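Local coordinates for protein telomerase reverse transcriptase (Candida tropicalis MYA-3404, PDB 6ZD1) that probably extends chromosome ends as a reverse transcriptase, copying a template within the enzyme's own RNA subunit into simple telomeric DNA repeats, at residues 217-222 and 454-459; 229-234 and 441-446; 641-646 and 691-696. All blocks are in the same frame, centred on the assembly; numbering follows the deposited sequence.

Contact 1 of 3, residues 217-222 and 454-459; sequences LVQVVS and DLFKRK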
ATOM      1  N   LEU A 217      14.981  13.357  16.432  1.00 86.09           N
ATOM      2  CA  LEU A 217      15.915  13.747  15.391  1.00 80.69           C
ATOM      3  C   LEU A 217      16.958  14.709  15.945  1.00 81.88           C
ATOM      4  O   LEU A 217      16.856  15.202  17.070  1.00 93.61           O
ATOM      5  CB  LEU A 217      15.179  14.384  14.206  1.00 80.58           C
ATOM      6  CG  LEU A 217      14.050  13.550  13.598  1.00 78.45           C
ATOM      7  CD1 LEU A 217      13.423  14.276  12.421  1.00 76.11           C
ATOM      8  CD2 LEU A 217      14.557  12.181  13.178  1.00 79.60           C
ATOM      9  N   VAL A 218      17.971  14.968  15.123  1.00 81.34           N
ATOM     10  CA  VAL A 218      19.044  15.904  15.446  1.00 96.61           C
ATOM     11  C   VAL A 218      19.521  16.533  14.143  1.00 94.42           C
ATOM     12  O   VAL A 218      19.608  15.861  13.111  1.00 79.98           O
ATOM     13  CB  VAL A 218      20.196  15.208  16.207  1.00 88.08           C
ATOM     14  CG1 VAL A 218      20.769  14.055  15.389  1.00 89.47           C
ATOM     15  CG2 VAL A 218      21.279  16.206  16.566  1.00 87.74           C
ATOM     16  N   GLN A 219      19.819  17.832  14.193  1.00106.58           N
ATOM     17  CA  GLN A 219      20.110  18.591  12.986  1.00 93.40           C
ATOM     18  C   GLN A 219      21.417  18.134  12.342  1.00 94.50           C
ATOM     19  O   GLN A 219      22.259  17.472  12.954  1.00 98.61           O
ATOM     20  CB  GLN A 219      20.190  20.086  13.295  1.00103.96           C
ATOM     21  CG  GLN A 219      18.854  20.822  13.295  1.00108.79           C
ATOM     22  CD  GLN A 219      18.840  22.005  12.346  1.00115.64           C
ATOM     23  OE1 GLN A 219      19.576  22.030  11.357  1.00117.23           O
ATOM     24  NE2 GLN A 219      18.007  22.996  12.644  1.00107.07           N
ATOM     25  N   VAL A 220      21.580  18.526  11.082  1.00100.34           N
ATOM     26  CA  VAL A 220      22.776  18.259  10.292  1.00104.06           C
ATOM     27  C   VAL A 220      23.027  19.483   9.424  1.00108.53           C
ATOM     28  O   VAL A 220      22.095  20.036   8.832  1.00115.25           O
ATOM     29  CB  VAL A 220      22.628  16.996   9.412  1.00102.63           C
ATOM     30  CG1 VAL A 220      23.885  16.770   8.595  1.00 98.83           C
ATOM     31  CG2 VAL A 220      22.322  15.761  10.252  1.00104.71           C
ATOM     32  N   VAL A 221      24.284  19.915   9.353  1.00114.05           N
ATOM     33  CA  VAL A 221      24.632  21.106   8.597  1.00120.09           C
ATOM     34  C   VAL A 221      25.504  20.792   7.385  1.00126.03           C
ATOM     35  O   VAL A 221      25.438  21.521   6.387  1.00119.50           O
ATOM     36  CB  VAL A 221      25.316  22.149   9.508  1.00105.27           C
ATOM     37  CG1 VAL A 221      24.374  22.570  10.631  1.00 97.97           C
ATOM     38  CG2 VAL A 221      26.617  21.602  10.073  1.00 93.42           C
ATOM     39  N   SER A 222      26.294  19.723   7.428  1.00128.31           N
ATOM     40  CA  SER A 222      27.083  19.290   6.282  1.00117.79           C
ATOM     41  C   SER A 222      27.422  17.814   6.429  1.00117.55           C
ATOM     42  O   SER A 222      28.488  17.470   6.956  1.00122.88           O
ATOM     43  CB  SER A 222      28.360  20.117   6.142  1.00 91.36           C
ATOM     44  OG  SER A 222      29.173  19.976   7.290  1.00118.91           O
ATOM     45  N   ASP A 454      15.538  22.395   6.138  1.00116.91           N
ATOM     46  CA  ASP A 454      16.667  21.829   6.871  1.00102.35           C
ATOM     47  C   ASP A 454      16.691  20.302   6.775  1.00 97.80           C
ATOM     48  O   ASP A 454      15.691  19.653   6.452  1.00 99.06           O
ATOM     49  CB  ASP A 454      16.613  22.228   8.345  1.00104.87           C
ATOM     50  CG  ASP A 454      16.824  23.708   8.560  1.00113.35           C
ATOM     51  OD1 ASP A 454      17.698  24.298   7.887  1.00105.61           O
ATOM     52  OD2 ASP A 454      16.109  24.284   9.407  1.00117.86           O
ATOM     53  N   LEU A 455      17.856  19.732   7.088  1.00101.18           N
ATOM     54  CA  LEU A 455      18.074  18.288   7.096  1.00 86.45           C
ATOM     55  C   LEU A 455      18.239  17.771   8.520  1.00 88.63           C
ATOM     56  O   LEU A 455      18.939  18.380   9.335  1.00 99.84           O
ATOM     57  CB  LEU A 455      19.314  17.910   6.286  1.00 81.06           C
ATOM     58  CG  LEU A 455      19.090  17.518   4.830  1.00 95.92           C
ATOM     59  CD1 LEU A 455      18.566  18.703   4.036  1.00 99.57           C
ATOM     60  CD2 LEU A 455      20.377  16.983   4.229  1.00 94.56           C
ATOM     61  N   PHE A 456      17.619  16.625   8.801  1.00 90.13           N
ATOM     62  CA  PHE A 456      17.665  16.004  10.118  1.00 76.92           C
ATOM     63  C   PHE A 456      18.053  14.535  10.002  1.00 75.76           C
ATOM     64  O   PHE A 456      17.723  13.862   9.023  1.00 74.37           O
ATOM     65  CB  PHE A 456      16.319  16.120  10.839  1.00 72.99           C
ATOM     66  CG  PHE A 456      16.040  17.488  11.391  1.00 86.94           C
ATOM     67  CD1 PHE A 456      15.698  18.537  10.550  1.00 91.34           C
ATOM     68  CD2 PHE A 456      16.106  17.723  12.753  1.00 94.68           C
ATOM     69  CE1 PHE A 456      15.439  19.797  11.060  1.00 90.57           C
ATOM     70  CE2 PHE A 456      15.846  18.977  13.268  1.00101.42           C
ATOM     71  CZ  PHE A 456      15.511  20.016  12.420  1.00 94.28           C
ATOM     72  N   LYS A 457      18.765  14.049  11.015  1.00 85.96           N
ATOM     73  CA  LYS A 457      19.140  12.649  11.139  1.00 70.84           C
ATOM     74  C   LYS A 457      18.506  12.070  12.399  1.00 76.07           C
ATOM     75  O   LYS A 457      18.134  12.799  13.321  1.00 91.33           O
ATOM     76  CB  LYS A 457      20.670  12.492  11.182  1.00 80.85           C
ATOM     77  CG  LYS A 457      21.179  11.071  10.972  1.00 82.82           C
ATOM     78  CD  LYS A 457      22.691  10.997  11.139  1.00 84.88           C
ATOM     79  CE  LYS A 457      23.414  11.766  10.043  1.00 82.69           C
ATOM     80  NZ  LYS A 457      23.215  11.147   8.701  1.00 82.65           N
ATOM     81  N   ARG A 458      18.384  10.746  12.436  1.00 77.28           N
ATOM     82  CA  ARG A 458      17.779  10.076  13.580  1.00 74.92           C
ATOM     83  C   ARG A 458      18.797   9.888  14.696  1.00 67.58           C
ATOM     84  O   ARG A 458      19.936   9.481  14.448  1.00 80.10           O
ATOM     85  CB  ARG A 458      17.208   8.723  13.165  1.00 64.65           C
ATOM     86  CG  ARG A 458      16.050   8.813  12.203  1.00 69.62           C
ATOM     87  CD  ARG A 458      15.247   7.531  12.220  1.00 69.22           C
ATOM     88  NE  ARG A 458      14.721   7.256  13.554  1.00 56.56           N
ATOM     89  CZ  ARG A 458      13.571   7.739  14.015  1.00 57.46           C
ATOM     90  NH1 ARG A 458      12.823   8.519  13.247  1.00 71.83           N
ATOM     91  NH2 ARG A 458      13.165   7.444  15.242  1.00 58.94           N
ATOM     92  N   LYS A 459      18.394  10.216  15.926  1.00 74.74           N
ATOM     93  CA  LYS A 459      19.208   9.865  17.086  1.00 76.04           C
ATOM     94  C   LYS A 459      19.285   8.353  17.262  1.00 71.57           C
ATOM     95  O   LYS A 459      20.349   7.808  17.584  1.00 65.00           O
ATOM     96  CB  LYS A 459      18.641  10.516  18.349  1.00 79.52           C
ATOM     97  CG  LYS A 459      18.610  12.037  18.317  1.00 91.22           C
ATOM     98  CD  LYS A 459      17.824  12.601  19.494  1.00 95.39           C
ATOM     99  CE  LYS A 459      18.380  12.123  20.828  1.00 87.64           C
ATOM    100  NZ  LYS A 459      17.597  12.658  21.982  1.00 96.49           N
TER
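Gln219 sets its CG against the CE2-CZ end of the Phe456 ring where strand 217-220 pairs antiparallel with strand 454-458, at one edge of a five-stranded mixed sheet in the reverse transcriptase region. The two residues form a non-hydrogen-bonded pair, and their side chains share a face of the sheet. Gln219 CA covers one face of the ring, while CG lies 3.5 Å from Phe456 CZ. The glutamine chain bends at chi2 (-124°), and its amide plane stands 42° from the ring. A glutamine suits this exposed spot, since its CG methylene packs on the aromatic and a polar amide is tolerated there. Leu217 meets Phe456 differently: its side chain crosses at about a right angle, with CB 3.8 Å from Phe456 CD2. Its CD2 methyl instead lies against Arg458, whose guanidinium is turned to a salt bridge with Asp345 and a hydrogen bond to Tyr212. On the other face, Val220 points CG2 at Lys457 CB, 3.8 Å away; beta-branched valine fits an extended backbone, and the aliphatic part of lysine gives it an apolar neighbour. Between these faces, Val218 and Lys457 exchange two backbone hydrogen bonds. Lys457 N to Val218 O is 2.9 Å and almost straight at 179°, whereas Val220 N to Leu455 O, at 3.2 Å, is weak.

Contact 2 of 3, residues 229-234 and 441-446; sequences FTNGKI and DATCLV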
ATOM      1  N   PHE A 229      21.660   9.160  -2.117  1.00109.10           N
ATOM      2  CA  PHE A 229      20.618   8.143  -2.033  1.00 99.08           C
ATOM      3  C   PHE A 229      20.219   7.836  -0.594  1.00 94.99           C
ATOM      4  O   PHE A 229      19.646   6.776  -0.326  1.00 96.17           O
ATOM      5  CB  PHE A 229      21.078   6.869  -2.738  1.00104.14           C
ATOM      6  CG  PHE A 229      21.576   7.102  -4.133  1.00104.18           C
ATOM      7  CD1 PHE A 229      20.828   7.846  -5.031  1.00 98.42           C
ATOM      8  CD2 PHE A 229      22.801   6.596  -4.542  1.00 99.78           C
ATOM      9  CE1 PHE A 229      21.283   8.071  -6.314  1.00 96.95           C
ATOM     10  CE2 PHE A 229      23.264   6.815  -5.824  1.00 98.70           C
ATOM     11  CZ  PHE A 229      22.503   7.555  -6.712  1.00 98.42           C
ATOM     12  N   THR A 230      20.500   8.747   0.335  1.00 84.49           N
ATOM     13  CA  THR A 230      20.126   8.571   1.731  1.00 83.15           C
ATOM     14  C   THR A 230      19.222   9.686   2.236  1.00 78.72           C
ATOM     15  O   THR A 230      18.960   9.758   3.444  1.00 75.69           O
ATOM     16  CB  THR A 230      21.377   8.474   2.608  1.00 85.98           C
ATOM     17  OG1 THR A 230      22.254   9.572   2.318  1.00 85.15           O
ATOM     18  CG2 THR A 230      22.103   7.162   2.348  1.00 81.87           C
ATOM     19  N   ASN A 231      18.743  10.555   1.353  1.00 73.59           N
ATOM     20  CA  ASN A 231      17.846  11.634   1.731  1.00 71.20           C
ATOM     21  C   ASN A 231      16.400  11.212   1.513  1.00 70.91           C
ATOM     22  O   ASN A 231      16.093  10.416   0.622  1.00 82.49           O
ATOM     23  CB  ASN A 231      18.141  12.906   0.934  1.00 86.19           C
ATOM     24  CG  ASN A 231      19.546  13.429   1.164  1.00 88.54           C
ATOM     25  OD1 ASN A 231      20.193  13.922   0.242  1.00103.76           O
ATOM     26  ND2 ASN A 231      20.027  13.318   2.396  1.00 83.38           N
ATOM     27  N   GLY A 232      15.515  11.752   2.344  1.00 67.84           N
ATOM     28  CA  GLY A 232      14.097  11.490   2.204  1.00 66.09           C
ATOM     29  C   GLY A 232      13.293  12.686   2.661  1.00 65.16           C
ATOM     30  O   GLY A 232      13.781  13.540   3.407  1.00 67.31           O
ATOM     31  N   LYS A 233      12.051  12.746   2.192  1.00 72.07           N
ATOM     32  CA  LYS A 233      11.112  13.779   2.602  1.00 76.07           C
ATOM     33  C   LYS A 233      10.037  13.157   3.482  1.00 78.00           C
ATOM     34  O   LYS A 233       9.564  12.046   3.214  1.00 64.24           O
ATOM     35  CB  LYS A 233      10.477  14.477   1.394  1.00 81.84           C
ATOM     36  CG  LYS A 233       9.743  15.766   1.752  1.00 85.11           C
ATOM     37  CD  LYS A 233       9.738  16.758   0.593  1.00 89.14           C
ATOM     38  CE  LYS A 233       8.987  16.214  -0.612  1.00 97.45           C
ATOM     39  NZ  LYS A 233       8.967  17.189  -1.739  1.00103.28           N
ATOM     40  N   ILE A 234       9.672  13.869   4.539  1.00 72.49           N
ATOM     41  CA  ILE A 234       8.750  13.347   5.539  1.00 66.40           C
ATOM     42  C   ILE A 234       7.326  13.369   4.999  1.00 75.70           C
ATOM     43  O   ILE A 234       6.837  14.403   4.530  1.00 75.52           O
ATOM     44  CB  ILE A 234       8.855  14.148   6.842  1.00 66.79           C
ATOM     45  CG1 ILE A 234      10.267  14.048   7.408  1.00 71.27           C
ATOM     46  CG2 ILE A 234       7.843  13.647   7.855  1.00 84.22           C
ATOM     47  CD1 ILE A 234      10.425  14.767   8.716  1.00 88.30           C
ATOM     48  N   ASP A 441      23.338   6.806   7.741  1.00 65.73           N
ATOM     49  CA  ASP A 441      23.340   8.039   6.965  1.00 62.77           C
ATOM     50  C   ASP A 441      21.953   8.453   6.492  1.00 74.43           C
ATOM     51  O   ASP A 441      21.841   9.384   5.689  1.00 83.99           O
ATOM     52  CB  ASP A 441      24.274   7.915   5.757  1.00 75.71           C
ATOM     53  CG  ASP A 441      25.683   7.517   6.146  1.00 75.57           C
ATOM     54  OD1 ASP A 441      26.125   6.426   5.733  1.00 89.81           O
ATOM     55  OD2 ASP A 441      26.347   8.290   6.869  1.00 92.19           O
ATOM     56  N   ALA A 442      20.898   7.794   6.960  1.00 79.30           N
ATOM     57  CA  ALA A 442      19.551   8.182   6.565  1.00 68.93           C
ATOM     58  C   ALA A 442      19.228   9.558   7.136  1.00 61.58           C
ATOM     59  O   ALA A 442      19.333   9.776   8.348  1.00 76.29           O
ATOM     60  CB  ALA A 442      18.533   7.146   7.036  1.00 61.06           C
ATOM     61  N   THR A 443      18.865  10.492   6.261  1.00 63.21           N
ATOM     62  CA  THR A 443      18.476  11.838   6.654  1.00 71.00           C
ATOM     63  C   THR A 443      17.124  12.171   6.039  1.00 65.42           C
ATOM     64  O   THR A 443      16.714  11.585   5.034  1.00 73.64           O
ATOM     65  CB  THR A 443      19.516  12.888   6.224  1.00 77.75           C
ATOM     66  OG1 THR A 443      19.679  12.855   4.801  1.00 86.22           O
ATOM     67  CG2 THR A 443      20.855  12.621   6.892  1.00 63.95           C
ATOM     68  N   CYS A 444      16.432  13.127   6.656  1.00 67.06           N
ATOM     69  CA  CYS A 444      15.136  13.580   6.175  1.00 65.21           C
ATOM     70  C   CYS A 444      15.114  15.099   6.091  1.00 70.13           C
ATOM     71  O   CYS A 444      15.842  15.793   6.808  1.00 65.25           O
ATOM     72  CB  CYS A 444      13.980  13.093   7.066  1.00 72.52           C
ATOM     73  SG  CYS A 444      13.813  13.944   8.644  1.00 83.53           S
ATOM     74  N   LEU A 445      14.288  15.602   5.182  1.00 68.36           N
ATOM     75  CA  LEU A 445      14.081  17.031   4.998  1.00 69.59           C
ATOM     76  C   LEU A 445      12.781  17.436   5.678  1.00 68.99           C
ATOM     77  O   LEU A 445      11.769  16.735   5.561  1.00 74.81           O
ATOM     78  CB  LEU A 445      14.035  17.394   3.513  1.00 70.88           C
ATOM     79  CG  LEU A 445      15.354  17.400   2.739  1.00 72.60           C
ATOM     80  CD1 LEU A 445      15.834  15.991   2.410  1.00 72.48           C
ATOM     81  CD2 LEU A 445      15.209  18.229   1.477  1.00 80.77           C
ATOM     82  N   VAL A 446      12.813  18.547   6.402  1.00 68.40           N
ATOM     83  CA  VAL A 446      11.631  19.076   7.071  1.00 87.68           C
ATOM     84  C   VAL A 446      11.376  20.483   6.547  1.00100.40           C
ATOM     85  O   VAL A 446      12.317  21.250   6.308  1.00103.11           O
ATOM     86  CB  VAL A 446      11.775  19.064   8.611  1.00 93.05           C
ATOM     87  CG1 VAL A 446      12.379  17.745   9.079  1.00 82.31           C
ATOM     88  CG2 VAL A 446      12.604  20.239   9.108  1.00 91.59           C
TER
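Ile234 rests its CD1 methyl against both Cys444 and Val446, 3.5 Å from Cys444 SG and 3.6 Å from Val446 CG1, at the close-packed end of a parallel pairing between strands 231-237 and 443-446. These are inner strands of the mixed sheet in the reverse transcriptase region. With CG1 anti to its carbonyl carbon (chi1 -61°), Ile234 sends its longer branch across to the neighbouring strand. Cys444 CA makes a CA-H...O contact of 3.1 Å with Gly232 O, which also accepts a hydrogen bond from Leu445 N at 2.8 Å. On the other face Leu445 CD1 packs near that same carbonyl oxygen, and Phe257 adds an aromatic neighbour. The looser, solvent side is partly exposed Lys233, whose side chain stays at least 4.4 Å from segment 441-446. At the opposite end Thr230 CB lies 3.2 Å from Asp441 O, and Thr230 O receives Thr443 N at 2.9 Å in a nearly straight bond. Threonine suits this buried end, since Thr443 OG1 can add a weak bond to the same carbonyl. Isoleucine packs on Cys444 and Val446 while leucine covers the other face near Gly232, consistent with backbone bonds setting the pairing and buried side chains limiting water.

Contact 3 of 3, residues 641-646 and 691-696; sequences ERYRFM and KQEIIE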
ATOM      1  N   GLU A 641     -21.670 -13.054 -20.096  1.00 56.01           N
ATOM      2  CA  GLU A 641     -20.814 -13.025 -21.277  1.00 54.04           C
ATOM      3  C   GLU A 641     -19.364 -13.110 -20.815  1.00 58.61           C
ATOM      4  O   GLU A 641     -18.850 -12.179 -20.182  1.00 54.32           O
ATOM      5  CB  GLU A 641     -21.070 -11.758 -22.090  1.00 57.55           C
ATOM      6  CG  GLU A 641     -22.547 -11.440 -22.244  1.00 82.76           C
ATOM      7  CD  GLU A 641     -22.799 -10.074 -22.846  1.00102.25           C
ATOM      8  OE1 GLU A 641     -22.442  -9.865 -24.025  1.00112.49           O
ATOM      9  OE2 GLU A 641     -23.348  -9.206 -22.136  1.00111.09           O
ATOM     10  N   ARG A 642     -18.700 -14.216 -21.164  1.00 55.04           N
ATOM     11  CA  ARG A 642     -17.367 -14.484 -20.636  1.00 49.43           C
ATOM     12  C   ARG A 642     -16.350 -13.454 -21.108  1.00 51.24           C
ATOM     13  O   ARG A 642     -15.399 -13.153 -20.378  1.00 53.61           O
ATOM     14  CB  ARG A 642     -16.918 -15.894 -21.030  1.00 49.18           C
ATOM     15  CG  ARG A 642     -16.818 -16.119 -22.538  1.00 69.43           C
ATOM     16  CD  ARG A 642     -16.576 -17.584 -22.893  1.00 68.01           C
ATOM     17  NE  ARG A 642     -16.400 -17.774 -24.332  1.00 72.05           N
ATOM     18  CZ  ARG A 642     -17.402 -17.884 -25.203  1.00 94.20           C
ATOM     19  NH1 ARG A 642     -18.658 -17.816 -24.786  1.00 87.41           N
ATOM     20  NH2 ARG A 642     -17.149 -18.057 -26.496  1.00 78.50           N
ATOM     21  N   TYR A 643     -16.527 -12.899 -22.309  1.00 51.84           N
ATOM     22  CA  TYR A 643     -15.556 -11.931 -22.809  1.00 53.90           C
ATOM     23  C   TYR A 643     -15.636 -10.624 -22.033  1.00 52.00           C
ATOM     24  O   TYR A 643     -14.605 -10.021 -21.718  1.00 52.50           O
ATOM     25  CB  TYR A 643     -15.774 -11.688 -24.304  1.00 52.76           C
ATOM     26  CG  TYR A 643     -15.524 -12.907 -25.166  1.00 71.23           C
ATOM     27  CD1 TYR A 643     -14.264 -13.493 -25.225  1.00 73.07           C
ATOM     28  CD2 TYR A 643     -16.544 -13.471 -25.925  1.00 73.93           C
ATOM     29  CE1 TYR A 643     -14.027 -14.609 -26.011  1.00 69.56           C
ATOM     30  CE2 TYR A 643     -16.315 -14.586 -26.715  1.00 69.87           C
ATOM     31  CZ  TYR A 643     -15.054 -15.148 -26.753  1.00 75.10           C
ATOM     32  OH  TYR A 643     -14.819 -16.255 -27.536  1.00 90.21           O
ATOM     33  N   ARG A 644     -16.848 -10.197 -21.671  1.00 52.05           N
ATOM     34  CA  ARG A 644     -16.984  -9.028 -20.807  1.00 49.55           C
ATOM     35  C   ARG A 644     -16.373  -9.298 -19.440  1.00 55.71           C
ATOM     36  O   ARG A 644     -15.756  -8.409 -18.838  1.00 72.37           O
ATOM     37  CB  ARG A 644     -18.458  -8.646 -20.678  1.00 54.18           C
ATOM     38  CG  ARG A 644     -18.741  -7.558 -19.663  1.00 72.00           C
ATOM     39  CD  ARG A 644     -20.219  -7.196 -19.640  1.00 77.69           C
ATOM     40  NE  ARG A 644     -20.696  -6.741 -20.944  1.00 88.58           N
ATOM     41  CZ  ARG A 644     -20.552  -5.501 -21.402  1.00 97.64           C
ATOM     42  NH1 ARG A 644     -19.931  -4.588 -20.664  1.00 86.60           N
ATOM     43  NH2 ARG A 644     -21.021  -5.173 -22.599  1.00 80.33           N
ATOM     44  N   PHE A 645     -16.496 -10.535 -18.955  1.00 47.20           N
ATOM     45  CA  PHE A 645     -15.918 -10.886 -17.665  1.00 56.42           C
ATOM     46  C   PHE A 645     -14.398 -10.880 -17.712  1.00 54.50           C
ATOM     47  O   PHE A 645     -13.751 -10.549 -16.710  1.00 53.31           O
ATOM     48  CB  PHE A 645     -16.430 -12.257 -17.226  1.00 49.64           C
ATOM     49  CG  PHE A 645     -15.858 -12.732 -15.922  1.00 50.87           C
ATOM     50  CD1 PHE A 645     -16.084 -12.025 -14.753  1.00 50.08           C
ATOM     51  CD2 PHE A 645     -15.113 -13.900 -15.861  1.00 50.03           C
ATOM     52  CE1 PHE A 645     -15.566 -12.469 -13.546  1.00 47.58           C
ATOM     53  CE2 PHE A 645     -14.593 -14.348 -14.659  1.00 49.08           C
ATOM     54  CZ  PHE A 645     -14.819 -13.631 -13.500  1.00 42.28           C
HETATM   55  N   MSE A 646     -13.811 -11.213 -18.857  1.00 53.94           N
HETATM   56  CA  MSE A 646     -12.359 -11.279 -18.959  1.00 50.75           C
HETATM   57  C   MSE A 646     -11.749  -9.891 -19.003  1.00 52.95           C
HETATM   58  O   MSE A 646     -10.695  -9.648 -18.412  1.00 61.45           O
HETATM   59  CB  MSE A 646     -11.944 -12.071 -20.187  1.00 48.62           C
HETATM   60  CG  MSE A 646     -12.145 -13.562 -20.023  1.00 77.36           C
HETATM   61 SE   MSE A 646     -11.641 -14.553 -21.617  1.00116.74          SE
HETATM   62  CE  MSE A 646     -13.407 -15.158 -22.158  1.00 72.61           C
ATOM     63  N   LYS A 691     -15.788 -22.356 -17.250  1.00 59.38           N
ATOM     64  CA  LYS A 691     -14.753 -21.335 -17.169  1.00 52.26           C
ATOM     65  C   LYS A 691     -13.483 -21.704 -17.928  1.00 50.10           C
ATOM     66  O   LYS A 691     -12.474 -20.996 -17.791  1.00 61.59           O
ATOM     67  CB  LYS A 691     -14.408 -21.053 -15.700  1.00 69.96           C
ATOM     68  CG  LYS A 691     -14.022 -22.295 -14.901  1.00 47.00           C
ATOM     69  CD  LYS A 691     -13.639 -21.925 -13.474  1.00 60.57           C
ATOM     70  CE  LYS A 691     -13.248 -23.147 -12.662  1.00 58.39           C
ATOM     71  NZ  LYS A 691     -14.359 -24.132 -12.584  1.00 68.04           N
ATOM     72  N   GLN A 692     -13.500 -22.770 -18.730  1.00 48.78           N
ATOM     73  CA  GLN A 692     -12.268 -23.274 -19.331  1.00 51.65           C
ATOM     74  C   GLN A 692     -11.599 -22.212 -20.191  1.00 54.54           C
ATOM     75  O   GLN A 692     -10.390 -21.980 -20.080  1.00 50.97           O
ATOM     76  CB  GLN A 692     -12.560 -24.528 -20.153  1.00 52.84           C
ATOM     77  CG  GLN A 692     -11.350 -25.046 -20.910  1.00 62.28           C
ATOM     78  CD  GLN A 692     -11.665 -26.257 -21.765  1.00 74.31           C
ATOM     79  OE1 GLN A 692     -12.518 -27.075 -21.418  1.00 85.80           O
ATOM     80  NE2 GLN A 692     -10.977 -26.376 -22.895  1.00 78.82           N
ATOM     81  N   GLU A 693     -12.375 -21.543 -21.045  1.00 51.12           N
ATOM     82  CA  GLU A 693     -11.798 -20.503 -21.886  1.00 51.59           C
ATOM     83  C   GLU A 693     -11.331 -19.321 -21.047  1.00 54.54           C
ATOM     84  O   GLU A 693     -10.282 -18.728 -21.329  1.00 52.44           O
ATOM     85  CB  GLU A 693     -12.818 -20.061 -22.934  1.00 55.08           C
ATOM     86  CG  GLU A 693     -12.289 -19.074 -23.960  1.00 58.58           C
ATOM     87  CD  GLU A 693     -13.274 -18.835 -25.092  1.00 79.65           C
ATOM     88  OE1 GLU A 693     -14.337 -19.493 -25.105  1.00 87.98           O
ATOM     89  OE2 GLU A 693     -12.987 -17.992 -25.968  1.00 72.65           O
ATOM     90  N   ILE A 694     -12.074 -18.990 -19.986  1.00 57.16           N
ATOM     91  CA  ILE A 694     -11.664 -17.906 -19.095  1.00 44.48           C
ATOM     92  C   ILE A 694     -10.342 -18.243 -18.419  1.00 54.14           C
ATOM     93  O   ILE A 694      -9.415 -17.426 -18.385  1.00 53.60           O
ATOM     94  CB  ILE A 694     -12.758 -17.614 -18.052  1.00 53.04           C
ATOM     95  CG1 ILE A 694     -14.055 -17.164 -18.728  1.00 44.94           C
ATOM     96  CG2 ILE A 694     -12.279 -16.556 -17.069  1.00 50.16           C
ATOM     97  CD1 ILE A 694     -15.211 -16.995 -17.752  1.00 41.28           C
ATOM     98  N   ILE A 695     -10.233 -19.454 -17.866  1.00 47.37           N
ATOM     99  CA  ILE A 695      -9.016 -19.814 -17.149  1.00 51.57           C
ATOM    100  C   ILE A 695      -7.858 -19.974 -18.128  1.00 45.14           C
ATOM    101  O   ILE A 695      -6.729 -19.553 -17.850  1.00 45.35           O
ATOM    102  CB  ILE A 695      -9.237 -21.084 -16.296  1.00 48.48           C
ATOM    103  CG1 ILE A 695      -9.777 -20.740 -14.902  1.00 51.65           C
ATOM    104  CG2 ILE A 695      -7.932 -21.804 -16.059  1.00 44.80           C
ATOM    105  CD1 ILE A 695     -11.067 -19.963 -14.877  1.00 67.77           C
ATOM    106  N   GLU A 696      -8.126 -20.536 -19.308  1.00 55.38           N
ATOM    107  CA  GLU A 696      -7.071 -20.665 -20.309  1.00 60.11           C
ATOM    108  C   GLU A 696      -6.534 -19.300 -20.725  1.00 58.48           C
ATOM    109  O   GLU A 696      -5.321 -19.128 -20.901  1.00 65.54           O
ATOM    110  CB  GLU A 696      -7.589 -21.427 -21.527  1.00 52.84           C
ATOM    111  CG  GLU A 696      -6.553 -21.598 -22.617  1.00 78.83           C
ATOM    112  CD  GLU A 696      -7.133 -22.204 -23.872  1.00 95.21           C
ATOM    113  OE1 GLU A 696      -8.376 -22.293 -23.963  1.00 87.29           O
ATOM    114  OE2 GLU A 696      -6.348 -22.594 -24.763  1.00 96.22           O
TER
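Two helix beginnings, the first turns of helices 642-664 and 692-699, meet side by side in this contact, their short axes 10.3 Å apart and inclined by 26°. Ile694 is the apolar wedge between them. Its CD1 methyl approaches Phe645 CD2 at 3.6 Å, and the two side chains cross at about a right angle; the same branch lies along the aliphatic start of Arg642, whose CB is 3.9 Å from Ile694 CD1. Phe645 holds CG anti to its backbone N (chi1 178°), which swings the ring to the side where Ile694 arrives. Met646, present as selenomethionine, adds its CE at 4.0 Å from Ile694 CG1.

Toward the exposed side the chemistry becomes ionic. Glu693, extended beyond CG, reaches back across the groove and forms a salt bridge through OE1 with Arg642 NE at 2.8 Å, although as a hydrogen bond this is bent and weak. The guanidinium and carboxylate planes stand 51° apart, so the two groups do not lie flat together. Tyr643 CE2 lies over one guanidinium face, offset toward its rim. Arg642 NH2 also gives a weak bond to Tyr643 OH, and that hydroxyl sits 3.0 Å from Glu693 OE2. Arginine suits this exposed side because its CB can pack on Ile694 while its charge meets the glutamate.

Among the neighbouring elements, Phe645 also touches Phe624 and Ile627 of helix 609-637. Phe640, in the loop ahead of helix 642-664, meets both Phe645 and Ile694, and Leu685, following helix 670-684, also packs on Phe645.

Contacts 1 and 2 belong to one mixed sheet: strands 443-446 and 454-458 lie side by side in it, probably joined by backbone bonds such as Cys444 N to Phe456 O. Contact 2 is the buried one, at inner strands, and relies on backbone bonds and small or branched apolar groups. Contact 1, at an edge strand, is partly buried and mixes polar and long aliphatic chains over an antiparallel rather than a parallel pairing. Contact 3 stands apart, its centre about 48 Å from that of contact 2, on the opposite side of the chain's centre. There two helices meet mainly through side chains, with an apolar core and a charged, exposed side.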